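Local structure of enoyl-CoA hydratase/carnithine racemase (Magnetospirillum magneticum, 4NEK) at residues P111-R123 with V177-A189. The protein probably acts as a delta(3)-delta(2)-enoyl-CoA isomerase of the crotonase-like enoyl-CoA hydratase/isomerase family. Sequence-based numbering, arbitrary orientation.
Sequences PHCDLVYAAPGTR and VPGEDLEETAMAA
Tyr117 illustrates how one aromatic side chain can join a strand to the helix packed against it. With CG anti to its carbonyl carbon (chi1 -60°), its ring leans over the start of helix 179-194 and meets three aliphatic groups obliquely: CD1 lies 4.2 Å from Val177 CG2, CD2 lies 4.2 Å from Ala186 CA, and the far end rests on Ala189, whose CB is 3.7 Å from Tyr117 OH. Packing is close at the root of the ring too, where Leu182 CD1 stands 3.8 Å from Tyr117 CB and also touches the Tyr117 carbonyl oxygen. Strand 115-118 and the helix segment run nearly antiparallel (168°), as in the beta-alpha layering of the crotonase fold, and on the helix's inner side Leu182 and Ala186 also reach Ala97 of the neighbouring strand 94-98. Where the chain enters the helix, the backbone takes over: Val177 N donates to Ala118 O (2.9 Å, 161° at the hydrogen), and Val177 O receives a CA-H...O contact from Ala119 CA at 3.3 Å. Leu115 adds a smaller contact at the far end, its CD1 4.1 Å from Ala189 CB. The outer helix surface, with Glu184 and Ala188, faces solvent, while Glu180 and Asp181 pair with Lys192 of another subunit.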
ATOM      1  N   PRO C 111       7.655 -14.770  14.301  1.00 20.24           N
ATOM      2  CA  PRO C 111       8.782 -14.722  13.334  1.00 21.72           C
ATOM      3  C   PRO C 111       9.502 -16.060  13.153  1.00 23.38           C
ATOM      4  O   PRO C 111      10.191 -16.239  12.175  1.00 20.82           O
ATOM      5  CB  PRO C 111       9.714 -13.725  13.938  1.00 22.04           C
ATOM      6  CG  PRO C 111       8.819 -12.809  14.724  1.00 20.80           C
ATOM      7  CD  PRO C 111       7.728 -13.683  15.262  1.00 20.02           C
ATOM      8  N   HIS C 112       9.280 -17.003  14.058  1.00 25.39           N
ATOM      9  CA  HIS C 112       9.806 -18.336  13.891  1.00 28.08           C
ATOM     10  C   HIS C 112       8.862 -19.258  13.125  1.00 28.72           C
ATOM     11  O   HIS C 112       9.231 -20.377  12.840  1.00 31.47           O
ATOM     12  CB  HIS C 112      10.105 -18.928  15.258  1.00 30.75           C
ATOM     13  CG  HIS C 112      10.955 -18.045  16.093  1.00 34.67           C
ATOM     14  ND1 HIS C 112      12.282 -17.817  15.802  1.00 36.88           N
ATOM     15  CD2 HIS C 112      10.656 -17.268  17.158  1.00 38.26           C
ATOM     16  CE1 HIS C 112      12.770 -16.943  16.661  1.00 41.67           C
ATOM     17  NE2 HIS C 112      11.806 -16.599  17.500  1.00 41.33           N
ATOM     18  N   CYS C 113       7.666 -18.803  12.790  1.00 26.20           N
ATOM     19  CA  CYS C 113       6.802 -19.585  11.962  1.00 25.75           C
ATOM     20  C   CYS C 113       7.127 -19.397  10.483  1.00 25.95           C
ATOM     21  O   CYS C 113       7.712 -18.392  10.095  1.00 27.36           O
ATOM     22  CB  CYS C 113       5.363 -19.251  12.271  1.00 27.24           C
ATOM     23  SG  CYS C 113       4.972 -19.657  13.999  1.00 31.34           S
ATOM     24  N   ASP C 114       6.764 -20.390   9.665  1.00 26.31           N
ATOM     25  CA  ASP C 114       7.027 -20.357   8.259  1.00 25.36           C
ATOM     26  C   ASP C 114       5.878 -19.710   7.548  1.00 25.01           C
ATOM     27  O   ASP C 114       6.096 -18.961   6.589  1.00 23.93           O
ATOM     28  CB  ASP C 114       7.272 -21.734   7.774  1.00 27.10           C
ATOM     29  CG  ASP C 114       8.493 -22.355   8.456  1.00 30.85           C
ATOM     30  OD1 ASP C 114       9.633 -21.911   8.174  1.00 30.39           O
ATOM     31  OD2 ASP C 114       8.315 -23.269   9.304  1.00 31.40           O
ATOM     32  N   LEU C 115       4.664 -19.951   8.024  1.00 21.50           N
ATOM     33  CA  LEU C 115       3.490 -19.244   7.530  1.00 20.91           C
ATOM     34  C   LEU C 115       2.575 -18.905   8.655  1.00 21.02           C
ATOM     35  O   LEU C 115       2.381 -19.701   9.550  1.00 21.31           O
ATOM     36  CB  LEU C 115       2.686 -20.138   6.580  1.00 21.71           C
ATOM     37  CG  LEU C 115       3.366 -20.640   5.322  1.00 22.35           C
ATOM     38  CD1 LEU C 115       2.495 -21.678   4.627  1.00 23.09           C
ATOM     39  CD2 LEU C 115       3.677 -19.523   4.356  1.00 21.18           C
ATOM     40  N   VAL C 116       1.922 -17.768   8.559  1.00 21.04           N
ATOM     41  CA  VAL C 116       1.020 -17.281   9.575  1.00 20.68           C
ATOM     42  C   VAL C 116      -0.163 -16.558   8.962  1.00 19.91           C
ATOM     43  O   VAL C 116      -0.003 -15.718   8.091  1.00 20.23           O
ATOM     44  CB  VAL C 116       1.740 -16.253  10.425  1.00 22.01           C
ATOM     45  CG1 VAL C 116       0.814 -15.763  11.520  1.00 24.04           C
ATOM     46  CG2 VAL C 116       2.995 -16.820  11.033  1.00 20.65           C
ATOM     47  N   TYR C 117      -1.362 -16.912   9.383  1.00 21.32           N
ATOM     48  CA  TYR C 117      -2.605 -16.263   8.901  1.00 20.68           C
ATOM     49  C   TYR C 117      -3.261 -15.727  10.129  1.00 20.07           C
ATOM     50  O   TYR C 117      -3.202 -16.353  11.175  1.00 19.18           O
ATOM     51  CB  TYR C 117      -3.544 -17.245   8.189  1.00 21.61           C
ATOM     52  CG  TYR C 117      -2.860 -17.824   7.015  1.00 23.66           C
ATOM     53  CD1 TYR C 117      -2.860 -17.180   5.775  1.00 23.02           C
ATOM     54  CD2 TYR C 117      -2.059 -18.969   7.180  1.00 26.64           C
ATOM     55  CE1 TYR C 117      -2.116 -17.677   4.705  1.00 25.48           C
ATOM     56  CE2 TYR C 117      -1.324 -19.496   6.118  1.00 28.20           C
ATOM     57  CZ  TYR C 117      -1.350 -18.861   4.884  1.00 27.55           C
ATOM     58  OH  TYR C 117      -0.643 -19.445   3.866  1.00 27.98           O
ATOM     59  N   ALA C 118      -3.908 -14.584   9.985  1.00 19.10           N
ATOM     60  CA  ALA C 118      -4.546 -13.896  11.076  1.00 18.84           C
ATOM     61  C   ALA C 118      -5.955 -13.486  10.760  1.00 18.71           C
ATOM     62  O   ALA C 118      -6.270 -13.182   9.623  1.00 19.88           O
ATOM     63  CB  ALA C 118      -3.764 -12.643  11.370  1.00 20.73           C
ATOM     64  N   ALA C 119      -6.810 -13.473  11.768  1.00 19.64           N
ATOM     65  CA  ALA C 119      -8.183 -13.029  11.588  1.00 22.98           C
ATOM     66  C   ALA C 119      -8.244 -11.534  11.645  1.00 25.57           C
ATOM     67  O   ALA C 119      -7.361 -10.907  12.225  1.00 31.88           O
ATOM     68  CB  ALA C 119      -9.062 -13.590  12.663  1.00 23.79           C
ATOM     69  N   PRO C 120      -9.265 -10.937  11.038  1.00 30.03           N
ATOM     70  CA  PRO C 120      -9.463  -9.485  10.981  1.00 31.09           C
ATOM     71  C   PRO C 120      -9.324  -8.778  12.316  1.00 32.64           C
ATOM     72  O   PRO C 120      -8.670  -7.721  12.383  1.00 35.76           O
ATOM     73  CB  PRO C 120     -10.891  -9.361  10.481  1.00 31.94           C
ATOM     74  CG  PRO C 120     -11.037 -10.504   9.574  1.00 32.32           C
ATOM     75  CD  PRO C 120     -10.262 -11.627  10.204  1.00 32.68           C
ATOM     76  N   GLY C 121      -9.868  -9.303  13.398  1.00 27.71           N
ATOM     77  CA  GLY C 121      -9.669  -8.531  14.652  1.00 27.19           C
ATOM     78  C   GLY C 121      -8.366  -8.733  15.435  1.00 24.72           C
ATOM     79  O   GLY C 121      -8.250  -8.308  16.572  1.00 24.56           O
ATOM     80  N   THR C 122      -7.346  -9.333  14.847  1.00 23.01           N
ATOM     81  CA  THR C 122      -6.167  -9.656  15.648  1.00 21.79           C
ATOM     82  C   THR C 122      -5.429  -8.417  16.150  1.00 22.16           C
ATOM     83  O   THR C 122      -5.230  -7.439  15.417  1.00 22.85           O
ATOM     84  CB  THR C 122      -5.187 -10.500  14.860  1.00 20.92           C
ATOM     85  OG1 THR C 122      -5.884 -11.610  14.281  1.00 20.98           O
ATOM     86  CG2 THR C 122      -4.095 -11.012  15.719  1.00 21.68           C
ATOM     87  N   ARG C 123      -5.047  -8.464  17.410  1.00 22.79           N
ATOM     88  CA  ARG C 123      -4.347  -7.361  18.065  1.00 27.11           C
ATOM     89  C   ARG C 123      -2.961  -7.849  18.524  1.00 25.75           C
ATOM     90  O   ARG C 123      -2.862  -8.772  19.319  1.00 25.01           O
ATOM     91  CB  ARG C 123      -5.168  -6.910  19.221  1.00 27.21           C
ATOM     92  CG  ARG C 123      -4.740  -5.631  19.868  1.00 33.35           C
ATOM     93  CD  ARG C 123      -5.686  -5.301  21.026  1.00 33.44           C
ATOM     94  NE  ARG C 123      -5.066  -4.290  21.856  1.00 38.24           N
ATOM     95  CZ  ARG C 123      -4.287  -4.514  22.917  1.00 44.20           C
ATOM     96  NH1 ARG C 123      -4.033  -5.741  23.322  1.00 47.02           N
ATOM     97  NH2 ARG C 123      -3.746  -3.484  23.574  1.00 47.84           N
ATOM     98  N   VAL C 177      -7.527 -13.525   7.071  1.00 24.27           N
ATOM     99  CA  VAL C 177      -8.578 -14.453   6.679  1.00 25.14           C
ATOM    100  C   VAL C 177      -9.700 -14.386   7.692  1.00 25.71           C
ATOM    101  O   VAL C 177      -9.446 -14.432   8.877  1.00 24.51           O
ATOM    102  CB  VAL C 177      -8.079 -15.888   6.725  1.00 26.22           C
ATOM    103  CG1 VAL C 177      -9.165 -16.845   6.278  1.00 26.89           C
ATOM    104  CG2 VAL C 177      -6.854 -16.045   5.832  1.00 28.09           C
ATOM    105  N   PRO C 178     -10.941 -14.234   7.227  1.00 27.97           N
ATOM    106  CA  PRO C 178     -12.143 -14.204   8.097  1.00 28.21           C
ATOM    107  C   PRO C 178     -12.149 -15.352   9.096  1.00 26.01           C
ATOM    108  O   PRO C 178     -11.823 -16.472   8.746  1.00 24.87           O
ATOM    109  CB  PRO C 178     -13.295 -14.375   7.112  1.00 30.99           C
ATOM    110  CG  PRO C 178     -12.762 -13.852   5.800  1.00 30.63           C
ATOM    111  CD  PRO C 178     -11.269 -14.063   5.801  1.00 28.46           C
ATOM    112  N   GLY C 179     -12.441 -15.051  10.347  1.00 25.75           N
ATOM    113  CA  GLY C 179     -12.351 -16.033  11.423  1.00 26.34           C
ATOM    114  C   GLY C 179     -13.034 -17.354  11.135  1.00 26.66           C
ATOM    115  O   GLY C 179     -12.499 -18.401  11.451  1.00 25.91           O
ATOM    116  N   GLU C 180     -14.206 -17.327  10.504  1.00 27.56           N
ATOM    117  CA  GLU C 180     -14.899 -18.572  10.222  1.00 28.48           C
ATOM    118  C   GLU C 180     -14.123 -19.479   9.253  1.00 27.44           C
ATOM    119  O   GLU C 180     -14.374 -20.648   9.246  1.00 29.23           O
ATOM    120  CB  GLU C 180     -16.291 -18.329   9.697  1.00 31.91           C
ATOM    121  CG  GLU C 180     -16.330 -17.666   8.328  1.00 40.97           C
ATOM    122  CD  GLU C 180     -16.796 -16.217   8.388  1.00 49.32           C
ATOM    123  OE1 GLU C 180     -17.563 -15.846   7.451  1.00 42.96           O
ATOM    124  OE2 GLU C 180     -16.401 -15.483   9.357  1.00 56.51           O
ATOM    125  N   ASP C 181     -13.185 -18.960   8.454  1.00 26.71           N
ATOM    126  CA  ASP C 181     -12.389 -19.766   7.523  1.00 27.22           C
ATOM    127  C   ASP C 181     -10.923 -19.868   7.903  1.00 26.92           C
ATOM    128  O   ASP C 181     -10.109 -20.453   7.170  1.00 26.19           O
ATOM    129  CB  ASP C 181     -12.444 -19.150   6.130  1.00 31.84           C
ATOM    130  CG  ASP C 181     -13.860 -19.157   5.523  1.00 35.13           C
ATOM    131  OD1 ASP C 181     -14.655 -20.060   5.870  1.00 38.16           O
ATOM    132  OD2 ASP C 181     -14.174 -18.245   4.724  1.00 34.20           O
ATOM    133  N   LEU C 182     -10.569 -19.313   9.054  1.00 23.68           N
ATOM    134  CA  LEU C 182      -9.177 -19.168   9.388  1.00 22.30           C
ATOM    135  C   LEU C 182      -8.485 -20.510   9.558  1.00 22.70           C
ATOM    136  O   LEU C 182      -7.441 -20.761   8.943  1.00 24.59           O
ATOM    137  CB  LEU C 182      -9.048 -18.308  10.631  1.00 21.68           C
ATOM    138  CG  LEU C 182      -7.659 -18.250  11.257  1.00 22.34           C
ATOM    139  CD1 LEU C 182      -6.682 -17.494  10.381  1.00 21.97           C
ATOM    140  CD2 LEU C 182      -7.721 -17.576  12.628  1.00 25.20           C
ATOM    141  N   GLU C 183      -9.066 -21.378  10.370  1.00 24.61           N
ATOM    142  CA  GLU C 183      -8.457 -22.672  10.669  1.00 27.06           C
ATOM    143  C   GLU C 183      -8.401 -23.567   9.442  1.00 28.97           C
ATOM    144  O   GLU C 183      -7.384 -24.231   9.181  1.00 27.09           O
ATOM    145  CB  GLU C 183      -9.181 -23.368  11.803  1.00 27.33           C
ATOM    146  CG  GLU C 183      -9.006 -22.664  13.145  1.00 31.01           C
ATOM    147  CD  GLU C 183      -9.437 -23.487  14.384  1.00 34.31           C
ATOM    148  OE1 GLU C 183      -9.682 -24.716  14.233  1.00 35.39           O
ATOM    149  OE2 GLU C 183      -9.505 -22.918  15.524  1.00 31.83           O
ATOM    150  N   GLU C 184      -9.455 -23.521   8.641  1.00 30.19           N
ATOM    151  CA  GLU C 184      -9.483 -24.300   7.415  1.00 31.98           C
ATOM    152  C   GLU C 184      -8.383 -23.878   6.466  1.00 29.14           C
ATOM    153  O   GLU C 184      -7.735 -24.681   5.821  1.00 29.15           O
ATOM    154  CB  GLU C 184     -10.770 -24.017   6.707  1.00 39.36           C
ATOM    155  CG  GLU C 184     -11.187 -25.160   5.823  1.00 56.70           C
ATOM    156  CD  GLU C 184     -12.580 -24.997   5.178  1.00 73.73           C
ATOM    157  OE1 GLU C 184     -13.335 -24.049   5.542  1.00 82.85           O
ATOM    158  OE2 GLU C 184     -12.938 -25.854   4.320  1.00 81.39           O
ATOM    159  N   THR C 185      -8.201 -22.572   6.355  1.00 26.37           N
ATOM    160  CA  THR C 185      -7.224 -22.030   5.429  1.00 25.01           C
ATOM    161  C   THR C 185      -5.811 -22.342   5.903  1.00 25.31           C
ATOM    162  O   THR C 185      -4.944 -22.662   5.106  1.00 23.00           O
ATOM    163  CB  THR C 185      -7.387 -20.516   5.345  1.00 24.14           C
ATOM    164  OG1 THR C 185      -8.717 -20.229   4.938  1.00 26.70           O
ATOM    165  CG2 THR C 185      -6.465 -19.923   4.338  1.00 24.21           C
ATOM    166  N   ALA C 186      -5.566 -22.177   7.203  1.00 23.40           N
ATOM    167  CA  ALA C 186      -4.279 -22.489   7.725  1.00 24.23           C
ATOM    168  C   ALA C 186      -4.002 -23.974   7.559  1.00 25.65           C
ATOM    169  O   ALA C 186      -2.874 -24.365   7.252  1.00 24.90           O
ATOM    170  CB  ALA C 186      -4.177 -22.086   9.174  1.00 25.19           C
HETATM  171  N   MSE C 187      -5.034 -24.791   7.730  1.00 26.57           N
HETATM  172  CA  MSE C 187      -4.866 -26.227   7.578  1.00 25.74           C
HETATM  173  C   MSE C 187      -4.558 -26.544   6.149  1.00 24.69           C
HETATM  174  O   MSE C 187      -3.771 -27.430   5.863  1.00 22.82           O
HETATM  175  CB  MSE C 187      -6.124 -26.932   8.067  1.00 28.77           C
HETATM  176  CG  MSE C 187      -6.105 -28.417   7.791  1.00 32.72           C
HETATM  177 SE   MSE C 187      -4.597 -29.391   8.669  1.00 44.72          SE
HETATM  178  CE  MSE C 187      -5.560 -29.837  10.336  1.00 39.30           C
ATOM    179  N   ALA C 188      -5.198 -25.845   5.225  1.00 22.81           N
ATOM    180  CA  ALA C 188      -4.960 -26.111   3.799  1.00 25.31           C
ATOM    181  C   ALA C 188      -3.541 -25.779   3.454  1.00 24.17           C
ATOM    182  O   ALA C 188      -2.911 -26.494   2.701  1.00 28.57           O
ATOM    183  CB  ALA C 188      -5.914 -25.308   2.905  1.00 25.39           C
ATOM    184  N   ALA C 189      -3.025 -24.708   4.032  1.00 22.45           N
ATOM    185  CA  ALA C 189      -1.627 -24.370   3.811  1.00 22.18           C
ATOM    186  C   ALA C 189      -0.675 -25.419   4.413  1.00 22.92           C
ATOM    187  O   ALA C 189       0.312 -25.794   3.794  1.00 20.41           O
ATOM    188  CB  ALA C 189      -1.348 -23.011   4.382  1.00 21.81           C
TER